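Long-range contacts in oxidoreductase, NAD-binding/iron-sulfur cluster-binding protein (Nitratireductor pacificus pht-3B, PDB 6ZY0), which acts as a catabolic reductive dehalogenase, holding cobalamin and two iron-sulfur clusters and probably removing halogen atoms from organohalide substrates: residues V425-Q430 against P512-I517; D409-K414 against T690-V695; T581-S586 against A653-T658; T300-R305 against A714-R719; N631-L636 against E660-P665. The protein carries 1 engineered substitution. One frame throughout, in Å; residues are numbered along the deposited sequence.

Interaction 1: residues V425-Q430 against P512-I517; sequences VMLIDQ and PRSQSI. Engineered in segment 512-517: Q515 (natural residue Lys).
D429 OD1 is gripped twice: R513 NE reaches it at 2.7 Å, and the backbone N of G431 donates to it as well. R513 comes side-on, its NE on one carboxylate oxygen and its NH2 on the other (2.9 Å to D429 OD2). Both oxygens lie practically in the guanidinium plane, whereas the carboxylate is turned 22° against it. The bend of the arginine at chi3 (51°) brings this edge round, while NH1 goes to N598 OD1. An alanine in place of R513 would probably leave the D429 carboxylate without its charged mate and N598 OD1 without this donor. Next door, Q430 N donates to R513 O at 2.9 Å.

Beyond this corner the segments form an antiparallel ladder. M426 with I517 and I428 with Q515 are hydrogen-bonded pairs; L427 with S516 and D429 with S514 are non-hydrogen-bonded pairs. M426 CB rests on I517 CG2 at 3.9 Å, and L427 CD2 lies 3.8 Å from S516 CB. Q515, engineered from lysine, crosses Q430 at a slant with the amide planes nearly parallel. Their modelled NE2 atoms, both donors, are 2.9 Å apart, so the orientation of one amide is doubtful. Q515 NE2 as modelled binds cobalamin, which S516 O and, weakly, S514 OG also hold, while S516 OG bonds to H486 ND1. These are middle strands of a four-stranded antiparallel sheet, with 394-399 beyond one and 474-477 beyond the other; helix 445-469 packs on M426 and Q515, and helix 486-492 on V425 and S516.

Interaction 2: residues D409-K414 against T690-V695; sequences DEVEGK and TTLDAV
T691 CG2 is modelled 2.9 Å from V411 O, closer than a methyl and a carbonyl oxygen normally come, and this detail is doubtful. The general placing is clearer: with chi1 at -50° the methyl swings opposite the backbone N and faces the carbonyls of E410 and V411, while OG1 turns to the side of G413. A serine in place of T691, lacking the methyl, would probably open a gap beside those two carbonyls. One direct hydrogen bond spans the contact, L692 N to E410 O at 3.0 Å, with the donor almost in line with the C=O but its own hydrogen bent off (141°). Alongside it, the L692 side chain runs the same way as that of E410, CD1 lying 3.7 Å from E410 CG.

Both segments are loops tied off by their own turns. T691 to A694 make a type I beta turn. In the other loop D409 forms an Asx motif: its OD1 accepts from E412 N at 2.7 Å, nearly along the C-O axis, and from G413 N at 3.2 Å, above the carboxylate plane. G413 has a positive phi, which favours glycine. A water joins V411 O to D693 OD2, 2.6 Å from the carboxylate oxygen. R314 donates to T691 O and A694 O, and helix 317-323 packs against L692 through K319, E322 and A323.

Interaction 3: residues T581-S586 against A653-T658; sequences TQMKGS and APRMGT
M583 and M656 meet at the close-packed end of this contact, M583 CB lying 3.7 Å from M656 CG. The two side chains cross at a slant. M583 bends at chi3 (-45°), which brings its CE back to 4.0 Å from M656 CG. M656 is folded at both chi2 and chi3, and its own CG in turn lies over one face of the R655 guanidinium, towards the rim. K584 makes the second close touch: its alkyl chain runs along the backbone of M656 and G657, with CG 3.5 Å from M656 O, and K584 O lies 3.6 Å from T658 CA. A side chain at position 657 would crowd K584 CE, and the backbone angles of G657 call for glycine in any case.

The approach of R655 is looser: its NH1 stays 4.1 Å from M583 SD, coming in obliquely. Even the closely packed M583, K584 and M656 are exposed to solvent, as R655 is. The segments are loops, 581-586 following helix 572-581 in the iron-sulfur part of the chain and 653-658 following strand 650-652. Neighbours supply polar ties: Q582 OE1 takes N659 ND2, the backbones of K584 and N659 bond to each other, and W443 NE1 bonds to both G657 O and T658 OG1.

No hydrogen bond or salt bridge passes directly between the two segments. Their mutual grip therefore rests on undirected contacts of methionine and lysine carbons with one another and with the backbone of M656 to T658; directional bonds to these loops come from neighbours such as N659 and W443.

Interaction 4: residues T300-R305 against A714-R719; sequences TTLVVR and AAARAR
L302 lays its CB over one face of the R717 guanidinium, 3.8 Å from NH2 and displaced towards the rim of the group. The two side chains slide past each other in opposite directions, so that L302 CD1 comes to 4.1 Å from R717 NE. With CG opposite the backbone N (chi1 180°), the leucine's branch points at the helix, and its other methyl, CD2, packs on A716 CB at 3.7 Å. R717, slightly bent at chi2 (146°), reaches out from the helix so that its guanidinium lies against the loop; T300 O lies 4.1 Å from NH2, near the plane of the group but too far for a hydrogen bond.

The helix is 713-721, almost at the end of the chain, and it leans on the loop that leads towards helix 317-323. M561 of strand 560-562 touches both L302 and A716, filling in the same apolar patch. The residue after L302, V303, touches the bound cobalamin, so the C-terminal helix packs on a loop that also lines the cofactor pocket.

E566 OE1 accepts a hydrogen bond from L302 N and makes a long, weak ion pair with R717 NH1, so one carboxylate serves the loop firmly and the arginine only weakly. Between the segments themselves no hydrogen bond forms. The guanidinium acts on L302 as a flat surface for its carbons, and its charge is probably balanced in part by E566.

Interaction 5: residues N631-L636 against E660-P665; sequences NGKRNL and ERDLSP
R634 and D662 join two irregular loops that run nearly antiparallel (166° apart) but form no sheet. The ionic part is a salt bridge. R634 NH2 donates to D662 OD2 at 3.2 Å with a straight bond (168°), the oxygen close to the guanidinium plane; the links to D662 OD1 from NE (3.1 Å) and NH2 are weak. R634 bends at chi3 (-62°), which sets the guanidinium plane obliquely to that of the carboxylate. E660 OE2 lies well off the guanidinium plane and pairs instead with R639.

Among backbone acceptors, R661 O takes a weak, bent bond from R634 NE at 2.9 Å, at the edge of the group. E660 O sits over a face, where no N-H points at it. The peptide of E660 thus lies against the flat guanidinium, its C atom 3.2 Å above the plane, and R634 is held at edge and face together.

The van der Waals part belongs to L663, which packs on helix 544-548 through K544, R547 and E548, beside an iron-sulfur cluster pocket that includes K544. That lysine's NZ also donates to N631 O, and L663 makes its touch across the segments on the same oxygen, CD2 lying 3.4 Å from N631 O.

In the fold
Interaction 1 lies nearest the middle of the chain, in the sheet of strands 394-399, 422-429, 514-521 and 474-477 against which cobalamin sits; the other four are spread around it, with centres 23 to 29 Å away. Interaction 4 spans the longest run, its loop opening before all other segments and its C-terminal helix closing after them. Within it, interaction 2 opens next and encloses interactions 1, 3 and 5. The last two interleave: 581-586, 631-636, 653-658, then 660-665, so that 653-658 and 660-665 are near neighbours in sequence although the contact centres are 18 Å apart. The late part of the chain thus folds back to meet both the iron-sulfur region and loops near the cobalamin.

Interaction 1: residues V425-Q430 against P512-I517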
# COMPACT_ATOMS: atom_id res chain seq x y z
N VAL A 425 13.64 2.75 0.33
CA VAL A 425 12.30 3.31 0.48
C VAL A 425 11.43 2.81 -0.66
O VAL A 425 11.80 2.96 -1.83
CB VAL A 425 12.33 4.84 0.50
CG1 VAL A 425 10.97 5.39 0.89
CG2 VAL A 425 13.41 5.34 1.45
N MET A 426 10.28 2.23 -0.33
CA MET A 426 9.37 1.70 -1.34
C MET A 426 7.95 2.20 -1.08
O MET A 426 7.49 2.23 0.06
CB MET A 426 9.40 0.17 -1.37
CG MET A 426 10.80 -0.39 -1.53
SD MET A 426 10.89 -2.18 -1.45
CE MET A 426 11.01 -2.43 0.33
N LEU A 427 7.28 2.58 -2.16
CA LEU A 427 5.92 3.10 -2.11
C LEU A 427 4.95 2.03 -2.57
O LEU A 427 5.17 1.38 -3.59
CB LEU A 427 5.78 4.33 -3.01
CG LEU A 427 6.72 5.50 -2.73
CD1 LEU A 427 6.37 6.68 -3.62
CD2 LEU A 427 6.63 5.89 -1.26
N ILE A 428 3.87 1.85 -1.81
CA ILE A 428 2.76 0.98 -2.18
C ILE A 428 1.57 1.86 -2.49
O ILE A 428 1.12 2.63 -1.63
CB ILE A 428 2.42 -0.03 -1.08
CG1 ILE A 428 3.63 -0.89 -0.72
CG2 ILE A 428 1.25 -0.90 -1.51
CD1 ILE A 428 3.88 -2.01 -1.70
N ASP A 429 1.06 1.77 -3.72
CA ASP A 429 -0.11 2.54 -4.10
C ASP A 429 -1.30 2.10 -3.26
O ASP A 429 -1.57 0.91 -3.13
CB ASP A 429 -0.40 2.32 -5.59
CG ASP A 429 -1.43 3.29 -6.15
OD1 ASP A 429 -2.38 3.65 -5.42
OD2 ASP A 429 -1.29 3.68 -7.32
N GLN A 430 -2.00 3.08 -2.67
CA GLN A 430 -3.16 2.73 -1.85
C GLN A 430 -4.32 2.23 -2.69
O GLN A 430 -5.13 1.42 -2.21
CB GLN A 430 -3.60 3.93 -1.01
CG GLN A 430 -2.97 3.97 0.37
CD GLN A 430 -3.82 4.73 1.38
OE1 GLN A 430 -5.05 4.70 1.31
NE2 GLN A 430 -3.17 5.39 2.32
N PRO A 512 -0.53 11.76 -4.11
CA PRO A 512 -0.34 11.48 -2.67
C PRO A 512 -0.80 10.10 -2.23
O PRO A 512 -0.91 9.86 -1.03
CB PRO A 512 -1.23 12.55 -2.02
CG PRO A 512 -2.34 12.71 -2.98
CD PRO A 512 -1.81 12.43 -4.37
N ARG A 513 -1.05 9.19 -3.17
CA ARG A 513 -1.83 7.98 -2.92
C ARG A 513 -0.92 6.81 -2.57
O ARG A 513 -0.93 5.76 -3.21
CB ARG A 513 -2.67 7.67 -4.15
CG ARG A 513 -3.77 6.68 -3.91
CD ARG A 513 -4.45 6.34 -5.20
NE ARG A 513 -3.49 5.96 -6.23
CZ ARG A 513 -3.24 6.68 -7.32
NH1 ARG A 513 -3.87 7.84 -7.49
NH2 ARG A 513 -2.37 6.26 -8.22
N SER A 514 -0.12 6.98 -1.53
CA SER A 514 0.88 5.96 -1.24
C SER A 514 1.06 5.80 0.25
O SER A 514 0.91 6.74 1.03
CB SER A 514 2.23 6.31 -1.87
OG SER A 514 2.95 7.18 -1.02
N GLN A 515 1.40 4.57 0.63
CA GLN A 515 1.96 4.28 1.94
C GLN A 515 3.36 3.74 1.70
O GLN A 515 3.57 2.91 0.81
CB GLN A 515 1.10 3.28 2.70
CG GLN A 515 -0.29 3.79 3.06
CD GLN A 515 -0.30 4.69 4.28
OE1 GLN A 515 0.72 4.85 4.95
NE2 GLN A 515 -1.45 5.27 4.59
N SER A 516 4.32 4.25 2.46
CA SER A 516 5.71 3.90 2.27
C SER A 516 6.12 2.80 3.24
O SER A 516 5.57 2.67 4.33
CB SER A 516 6.62 5.11 2.48
OG SER A 516 6.57 5.54 3.83
N ILE A 517 7.08 1.99 2.82
CA ILE A 517 7.78 1.08 3.70
C ILE A 517 9.27 1.32 3.52
O ILE A 517 9.74 1.55 2.40
CB ILE A 517 7.42 -0.39 3.43
CG1 ILE A 517 8.03 -1.29 4.51
CG2 ILE A 517 7.87 -0.82 2.03
CD1 ILE A 517 7.34 -1.21 5.85

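Interaction 2: residues D409-K414 against T690-V695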
# COMPACT_ATOMS: atom_id res chain seq x y z
N ASP A 409 13.32 5.30 21.95
CA ASP A 409 12.11 4.52 21.77
C ASP A 409 11.07 4.91 22.81
O ASP A 409 11.38 5.55 23.83
CB ASP A 409 12.40 3.02 21.83
CG ASP A 409 12.82 2.56 23.21
OD1 ASP A 409 11.93 2.37 24.07
OD2 ASP A 409 14.04 2.38 23.43
N GLU A 410 9.82 4.54 22.56
CA GLU A 410 8.72 5.01 23.39
C GLU A 410 8.37 4.07 24.53
O GLU A 410 7.57 4.45 25.40
CB GLU A 410 7.47 5.26 22.52
CG GLU A 410 6.60 4.03 22.25
CD GLU A 410 7.21 3.06 21.25
OE1 GLU A 410 8.42 3.17 20.93
OE2 GLU A 410 6.47 2.16 20.78
N VAL A 411 8.94 2.87 24.57
CA VAL A 411 8.57 1.87 25.57
C VAL A 411 9.54 1.86 26.74
O VAL A 411 9.12 1.80 27.90
CB VAL A 411 8.47 0.47 24.92
CG1 VAL A 411 8.22 -0.58 25.99
CG2 VAL A 411 7.36 0.46 23.89
N GLU A 412 10.84 1.89 26.47
CA GLU A 412 11.83 1.95 27.54
C GLU A 412 12.51 3.31 27.63
O GLU A 412 13.16 3.59 28.65
CB GLU A 412 12.89 0.86 27.34
CG GLU A 412 12.37 -0.54 27.65
CD GLU A 412 13.45 -1.60 27.61
OE1 GLU A 412 13.46 -2.46 28.51
OE2 GLU A 412 14.29 -1.57 26.68
N GLY A 413 12.36 4.17 26.62
CA GLY A 413 13.00 5.46 26.61
C GLY A 413 14.46 5.44 26.24
O GLY A 413 15.12 6.49 26.33
N LYS A 414 14.99 4.30 25.82
CA LYS A 414 16.42 4.21 25.58
C LYS A 414 16.77 4.86 24.24
O LYS A 414 15.94 4.90 23.33
CB LYS A 414 16.87 2.76 25.58
CG LYS A 414 16.73 2.05 26.91
CD LYS A 414 17.05 0.57 26.74
CE LYS A 414 16.85 -0.21 28.03
NZ LYS A 414 16.89 -1.67 27.76
N THR A 690 11.35 10.04 27.15
CA THR A 690 10.02 9.90 27.71
C THR A 690 9.36 8.62 27.19
O THR A 690 9.58 8.19 26.05
CB THR A 690 9.14 11.11 27.39
OG1 THR A 690 9.82 12.31 27.76
CG2 THR A 690 7.83 11.05 28.16
N THR A 691 8.53 8.03 28.04
CA THR A 691 7.92 6.73 27.84
C THR A 691 6.40 6.89 27.78
O THR A 691 5.85 7.94 28.14
CB THR A 691 8.34 5.78 28.97
OG1 THR A 691 9.77 5.83 29.13
CG2 THR A 691 7.98 4.38 28.64
N LEU A 692 5.71 5.84 27.31
CA LEU A 692 4.24 5.82 27.28
C LEU A 692 3.64 5.87 28.68
O LEU A 692 2.45 6.22 28.83
CB LEU A 692 3.74 4.55 26.59
CG LEU A 692 3.98 4.50 25.08
CD1 LEU A 692 3.89 3.07 24.58
CD2 LEU A 692 2.96 5.40 24.39
N ASP A 693 4.43 5.53 29.70
CA ASP A 693 4.12 5.54 31.13
C ASP A 693 3.91 6.94 31.68
O ASP A 693 3.23 7.08 32.70
CB ASP A 693 5.29 4.81 31.76
CG ASP A 693 5.28 3.36 31.41
OD1 ASP A 693 4.18 2.76 31.56
OD2 ASP A 693 6.27 2.93 30.73
N ALA A 694 4.42 7.96 31.00
CA ALA A 694 4.23 9.35 31.35
C ALA A 694 3.15 9.97 30.49
O ALA A 694 2.91 9.54 29.35
CB ALA A 694 5.53 10.14 31.17
N VAL A 695 2.49 11.00 31.02
CA VAL A 695 1.46 11.74 30.31
C VAL A 695 1.93 13.18 30.16
O VAL A 695 2.35 13.81 31.14
CB VAL A 695 0.11 11.70 31.03
CG1 VAL A 695 -0.95 12.33 30.17
CG2 VAL A 695 -0.26 10.26 31.36
O HOH W 1 10.82 7.90 23.82
O HOH W 2 5.88 2.18 28.22

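Interaction 3: residues T581-S586 against A653-T658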
# COMPACT_ATOMS: atom_id res chain seq x y z
N THR A 581 -10.86 9.26 16.40
CA THR A 581 -12.10 9.47 17.15
C THR A 581 -13.36 9.55 16.30
O THR A 581 -14.43 9.17 16.78
CB THR A 581 -11.96 10.75 17.99
OG1 THR A 581 -11.14 10.46 19.12
CG2 THR A 581 -13.29 11.30 18.43
N GLN A 582 -13.27 10.00 15.05
CA GLN A 582 -14.49 10.12 14.25
C GLN A 582 -15.15 8.76 14.10
O GLN A 582 -14.49 7.74 13.92
CB GLN A 582 -14.19 10.77 12.89
CG GLN A 582 -13.49 9.92 11.85
CD GLN A 582 -14.46 9.18 10.95
OE1 GLN A 582 -15.64 9.52 10.89
NE2 GLN A 582 -13.95 8.21 10.20
N MET A 583 -16.48 8.75 14.23
CA MET A 583 -17.25 7.53 14.41
C MET A 583 -18.05 7.13 13.18
O MET A 583 -18.74 6.10 13.21
CB MET A 583 -18.21 7.68 15.59
CG MET A 583 -17.55 7.80 16.94
SD MET A 583 -18.71 8.57 18.08
CE MET A 583 -19.33 9.92 17.06
N LYS A 584 -18.01 7.93 12.11
CA LYS A 584 -18.67 7.61 10.85
C LYS A 584 -17.69 7.04 9.83
O LYS A 584 -17.84 7.26 8.62
CB LYS A 584 -19.39 8.84 10.30
CG LYS A 584 -20.55 9.30 11.17
CD LYS A 584 -21.09 10.66 10.74
CE LYS A 584 -22.26 10.52 9.77
NZ LYS A 584 -22.57 11.78 9.04
N GLY A 585 -16.68 6.31 10.30
CA GLY A 585 -15.74 5.64 9.43
C GLY A 585 -14.63 5.03 10.25
O GLY A 585 -14.64 5.09 11.49
N SER A 586 -13.66 4.43 9.55
CA SER A 586 -12.47 3.88 10.20
C SER A 586 -11.26 4.68 9.71
O SER A 586 -10.80 4.48 8.58
CB SER A 586 -12.32 2.40 9.90
OG SER A 586 -11.37 1.81 10.78
N ALA A 653 -24.11 -2.96 11.77
CA ALA A 653 -24.22 -1.69 11.07
C ALA A 653 -23.52 -0.60 11.88
O ALA A 653 -23.33 -0.73 13.09
CB ALA A 653 -25.68 -1.33 10.84
N PRO A 654 -23.11 0.48 11.22
CA PRO A 654 -22.43 1.57 11.94
C PRO A 654 -23.34 2.25 12.96
O PRO A 654 -24.45 2.68 12.63
CB PRO A 654 -22.03 2.53 10.81
CG PRO A 654 -21.88 1.63 9.61
CD PRO A 654 -23.00 0.64 9.76
N ARG A 655 -22.85 2.37 14.20
CA ARG A 655 -23.58 3.09 15.25
C ARG A 655 -24.02 4.47 14.79
O ARG A 655 -25.18 4.86 14.96
CB ARG A 655 -22.73 3.27 16.51
CG ARG A 655 -22.96 2.28 17.63
CD ARG A 655 -22.21 2.76 18.88
NE ARG A 655 -22.59 4.13 19.28
CZ ARG A 655 -21.76 5.17 19.37
NH1 ARG A 655 -20.47 5.02 19.08
NH2 ARG A 655 -22.21 6.36 19.74
N MET A 656 -23.09 5.25 14.24
CA MET A 656 -23.28 6.68 14.07
C MET A 656 -23.49 7.09 12.62
O MET A 656 -23.70 8.28 12.35
CB MET A 656 -22.09 7.43 14.66
CG MET A 656 -21.79 6.99 16.06
SD MET A 656 -23.19 7.40 17.10
CE MET A 656 -23.34 9.16 16.80
N GLY A 657 -23.45 6.15 11.69
CA GLY A 657 -23.63 6.46 10.29
C GLY A 657 -22.36 6.25 9.50
O GLY A 657 -21.44 5.52 9.89
N THR A 658 -22.30 6.93 8.35
CA THR A 658 -21.21 6.73 7.40
C THR A 658 -20.93 8.03 6.67
O THR A 658 -21.84 8.61 6.07
CB THR A 658 -21.57 5.62 6.42
OG1 THR A 658 -21.73 4.39 7.13
CG2 THR A 658 -20.49 5.47 5.36

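Interaction 4: residues T300-R305 against A714-R719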
# COMPACT_ATOMS: atom_id res chain seq x y z
N THR A 300 13.69 20.25 -3.42
CA THR A 300 13.08 21.51 -3.82
C THR A 300 12.73 22.38 -2.62
O THR A 300 12.52 23.59 -2.79
CB THR A 300 11.83 21.24 -4.65
OG1 THR A 300 10.86 20.55 -3.85
CG2 THR A 300 12.18 20.37 -5.84
N THR A 301 12.65 21.80 -1.43
CA THR A 301 12.41 22.56 -0.21
C THR A 301 13.64 22.49 0.68
O THR A 301 14.45 21.56 0.59
CB THR A 301 11.18 22.04 0.53
OG1 THR A 301 11.22 20.61 0.58
CG2 THR A 301 9.92 22.46 -0.18
N LEU A 302 13.77 23.49 1.54
CA LEU A 302 15.01 23.73 2.27
C LEU A 302 15.19 22.71 3.40
O LEU A 302 14.25 22.42 4.14
CB LEU A 302 15.01 25.15 2.82
CG LEU A 302 16.21 25.64 3.63
CD1 LEU A 302 17.41 25.84 2.74
CD2 LEU A 302 15.83 26.93 4.31
N VAL A 303 16.40 22.18 3.52
CA VAL A 303 16.74 21.23 4.57
C VAL A 303 18.03 21.69 5.24
O VAL A 303 19.09 21.73 4.60
CB VAL A 303 16.88 19.79 4.03
CG1 VAL A 303 17.22 18.84 5.16
CG2 VAL A 303 15.60 19.36 3.34
N VAL A 304 17.94 22.03 6.52
CA VAL A 304 19.08 22.53 7.28
C VAL A 304 19.50 21.47 8.30
O VAL A 304 19.06 21.52 9.45
CB VAL A 304 18.75 23.87 7.96
CG1 VAL A 304 20.00 24.51 8.53
CG2 VAL A 304 18.03 24.81 7.00
N ARG A 305 20.35 20.53 7.88
CA ARG A 305 20.63 19.35 8.69
C ARG A 305 21.19 19.70 10.07
O ARG A 305 20.87 19.03 11.06
CB ARG A 305 21.62 18.42 7.98
CG ARG A 305 21.01 17.63 6.85
CD ARG A 305 22.08 17.10 5.92
NE ARG A 305 21.49 16.31 4.86
CZ ARG A 305 20.82 16.82 3.83
NH1 ARG A 305 20.66 18.14 3.73
NH2 ARG A 305 20.31 16.02 2.90
N ALA A 714 11.97 32.06 3.63
CA ALA A 714 12.75 33.14 3.04
C ALA A 714 13.77 33.68 4.04
O ALA A 714 14.94 33.89 3.70
CB ALA A 714 11.83 34.24 2.54
N ALA A 715 13.33 33.92 5.28
CA ALA A 715 14.25 34.41 6.30
C ALA A 715 15.33 33.39 6.59
O ALA A 715 16.49 33.76 6.83
CB ALA A 715 13.48 34.76 7.58
N ALA A 716 14.98 32.11 6.58
CA ALA A 716 15.98 31.07 6.80
C ALA A 716 17.08 31.16 5.76
O ALA A 716 18.27 31.13 6.09
CB ALA A 716 15.32 29.69 6.78
N ARG A 717 16.71 31.30 4.49
CA ARG A 717 17.71 31.38 3.43
C ARG A 717 18.57 32.63 3.57
O ARG A 717 19.78 32.58 3.33
CB ARG A 717 17.03 31.33 2.06
CG ARG A 717 16.92 29.92 1.52
CD ARG A 717 15.66 29.70 0.71
NE ARG A 717 15.65 28.38 0.09
CZ ARG A 717 14.54 27.68 -0.18
NH1 ARG A 717 13.35 28.19 0.11
NH2 ARG A 717 14.63 26.48 -0.75
N ALA A 718 17.96 33.75 3.97
CA ALA A 718 18.75 34.94 4.26
C ALA A 718 19.72 34.69 5.41
O ALA A 718 20.93 34.92 5.28
CB ALA A 718 17.83 36.12 4.59
N ARG A 719 19.20 34.22 6.55
CA ARG A 719 20.03 33.95 7.72
C ARG A 719 21.14 32.95 7.41
O ARG A 719 22.29 33.13 7.83
CB ARG A 719 19.16 33.44 8.85
CG ARG A 719 19.92 32.80 9.99
CD ARG A 719 18.96 32.47 11.12
NE ARG A 719 18.02 31.42 10.73
CZ ARG A 719 18.30 30.12 10.76
NH1 ARG A 719 19.49 29.72 11.18
NH2 ARG A 719 17.40 29.23 10.39

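Interaction 5: residues N631-L636 against E660-P665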
# COMPACT_ATOMS: atom_id res chain seq x y z
N ASN A 631 -13.94 16.37 -9.98
CA ASN A 631 -13.06 15.29 -9.55
C ASN A 631 -12.99 15.27 -8.03
O ASN A 631 -12.91 16.31 -7.38
CB ASN A 631 -11.67 15.46 -10.14
CG ASN A 631 -11.66 15.40 -11.66
OD1 ASN A 631 -10.98 16.18 -12.32
ND2 ASN A 631 -12.42 14.46 -12.22
N GLY A 632 -13.02 14.07 -7.46
CA GLY A 632 -13.15 13.91 -6.02
C GLY A 632 -14.55 13.59 -5.56
O GLY A 632 -14.74 13.21 -4.40
N LYS A 633 -15.54 13.78 -6.43
CA LYS A 633 -16.87 13.24 -6.21
C LYS A 633 -16.84 11.72 -6.20
O LYS A 633 -16.03 11.08 -6.88
CB LYS A 633 -17.81 13.77 -7.29
CG LYS A 633 -19.25 13.30 -7.23
CD LYS A 633 -20.10 14.09 -8.24
CE LYS A 633 -21.56 13.64 -8.19
NZ LYS A 633 -22.32 14.62 -9.05
N ARG A 634 -17.74 11.13 -5.41
CA ARG A 634 -17.73 9.70 -5.19
C ARG A 634 -18.38 8.97 -6.35
O ARG A 634 -19.34 9.45 -6.96
CB ARG A 634 -18.43 9.37 -3.87
CG ARG A 634 -17.67 9.88 -2.66
CD ARG A 634 -18.46 9.74 -1.37
NE ARG A 634 -19.68 10.53 -1.41
CZ ARG A 634 -20.90 10.01 -1.37
NH1 ARG A 634 -21.06 8.70 -1.28
NH2 ARG A 634 -21.96 10.81 -1.41
N ASN A 635 -17.83 7.80 -6.67
CA ASN A 635 -18.22 7.00 -7.82
C ASN A 635 -18.83 5.72 -7.26
O ASN A 635 -18.12 4.77 -6.93
CB ASN A 635 -17.02 6.72 -8.71
CG ASN A 635 -17.36 5.89 -9.93
OD1 ASN A 635 -18.45 5.34 -10.05
ND2 ASN A 635 -16.41 5.79 -10.85
N LEU A 636 -20.16 5.70 -7.16
CA LEU A 636 -20.83 4.60 -6.48
C LEU A 636 -20.66 3.27 -7.20
O LEU A 636 -20.93 2.22 -6.60
CB LEU A 636 -22.31 4.93 -6.27
CG LEU A 636 -22.44 5.68 -4.94
CD1 LEU A 636 -23.71 6.49 -4.84
CD2 LEU A 636 -22.36 4.64 -3.81
N GLU A 660 -20.22 10.28 3.81
CA GLU A 660 -20.46 10.19 2.37
C GLU A 660 -20.24 11.57 1.75
O GLU A 660 -21.11 12.13 1.08
CB GLU A 660 -21.86 9.66 2.07
CG GLU A 660 -22.04 8.21 2.50
CD GLU A 660 -23.45 7.70 2.27
OE1 GLU A 660 -24.42 8.46 2.52
OE2 GLU A 660 -23.59 6.53 1.84
N ARG A 661 -19.04 12.10 1.97
CA ARG A 661 -18.72 13.46 1.58
C ARG A 661 -18.52 13.59 0.07
O ARG A 661 -17.93 12.72 -0.57
CB ARG A 661 -17.45 13.93 2.29
CG ARG A 661 -17.39 13.61 3.76
CD ARG A 661 -16.24 14.34 4.42
NE ARG A 661 -16.18 14.07 5.85
CZ ARG A 661 -16.84 14.76 6.77
NH1 ARG A 661 -17.61 15.78 6.41
NH2 ARG A 661 -16.74 14.43 8.05
N ASP A 662 -19.03 14.68 -0.48
CA ASP A 662 -18.70 15.14 -1.82
C ASP A 662 -18.03 16.50 -1.71
O ASP A 662 -17.91 17.06 -0.62
CB ASP A 662 -19.94 15.21 -2.71
CG ASP A 662 -20.76 13.94 -2.66
OD1 ASP A 662 -20.33 12.94 -3.28
OD2 ASP A 662 -21.82 13.95 -1.99
N LEU A 663 -17.61 17.04 -2.86
CA LEU A 663 -16.86 18.29 -2.92
C LEU A 663 -17.46 19.36 -2.02
O LEU A 663 -18.68 19.56 -2.00
CB LEU A 663 -16.80 18.79 -4.36
CG LEU A 663 -15.96 17.91 -5.28
CD1 LEU A 663 -16.47 18.02 -6.70
CD2 LEU A 663 -14.51 18.34 -5.19
N SER A 664 -16.60 20.02 -1.26
CA SER A 664 -16.94 21.11 -0.37
C SER A 664 -16.70 22.44 -1.07
O SER A 664 -16.10 22.49 -2.15
CB SER A 664 -16.10 21.03 0.91
OG SER A 664 -16.09 19.71 1.43
N PRO A 665 -17.17 23.54 -0.49
CA PRO A 665 -16.93 24.84 -1.12
C PRO A 665 -15.89 25.71 -0.41
O PRO A 665 -15.69 25.62 0.81
CB PRO A 665 -18.31 25.50 -1.11
CG PRO A 665 -19.15 24.70 -0.08
CD PRO A 665 -18.28 23.61 0.48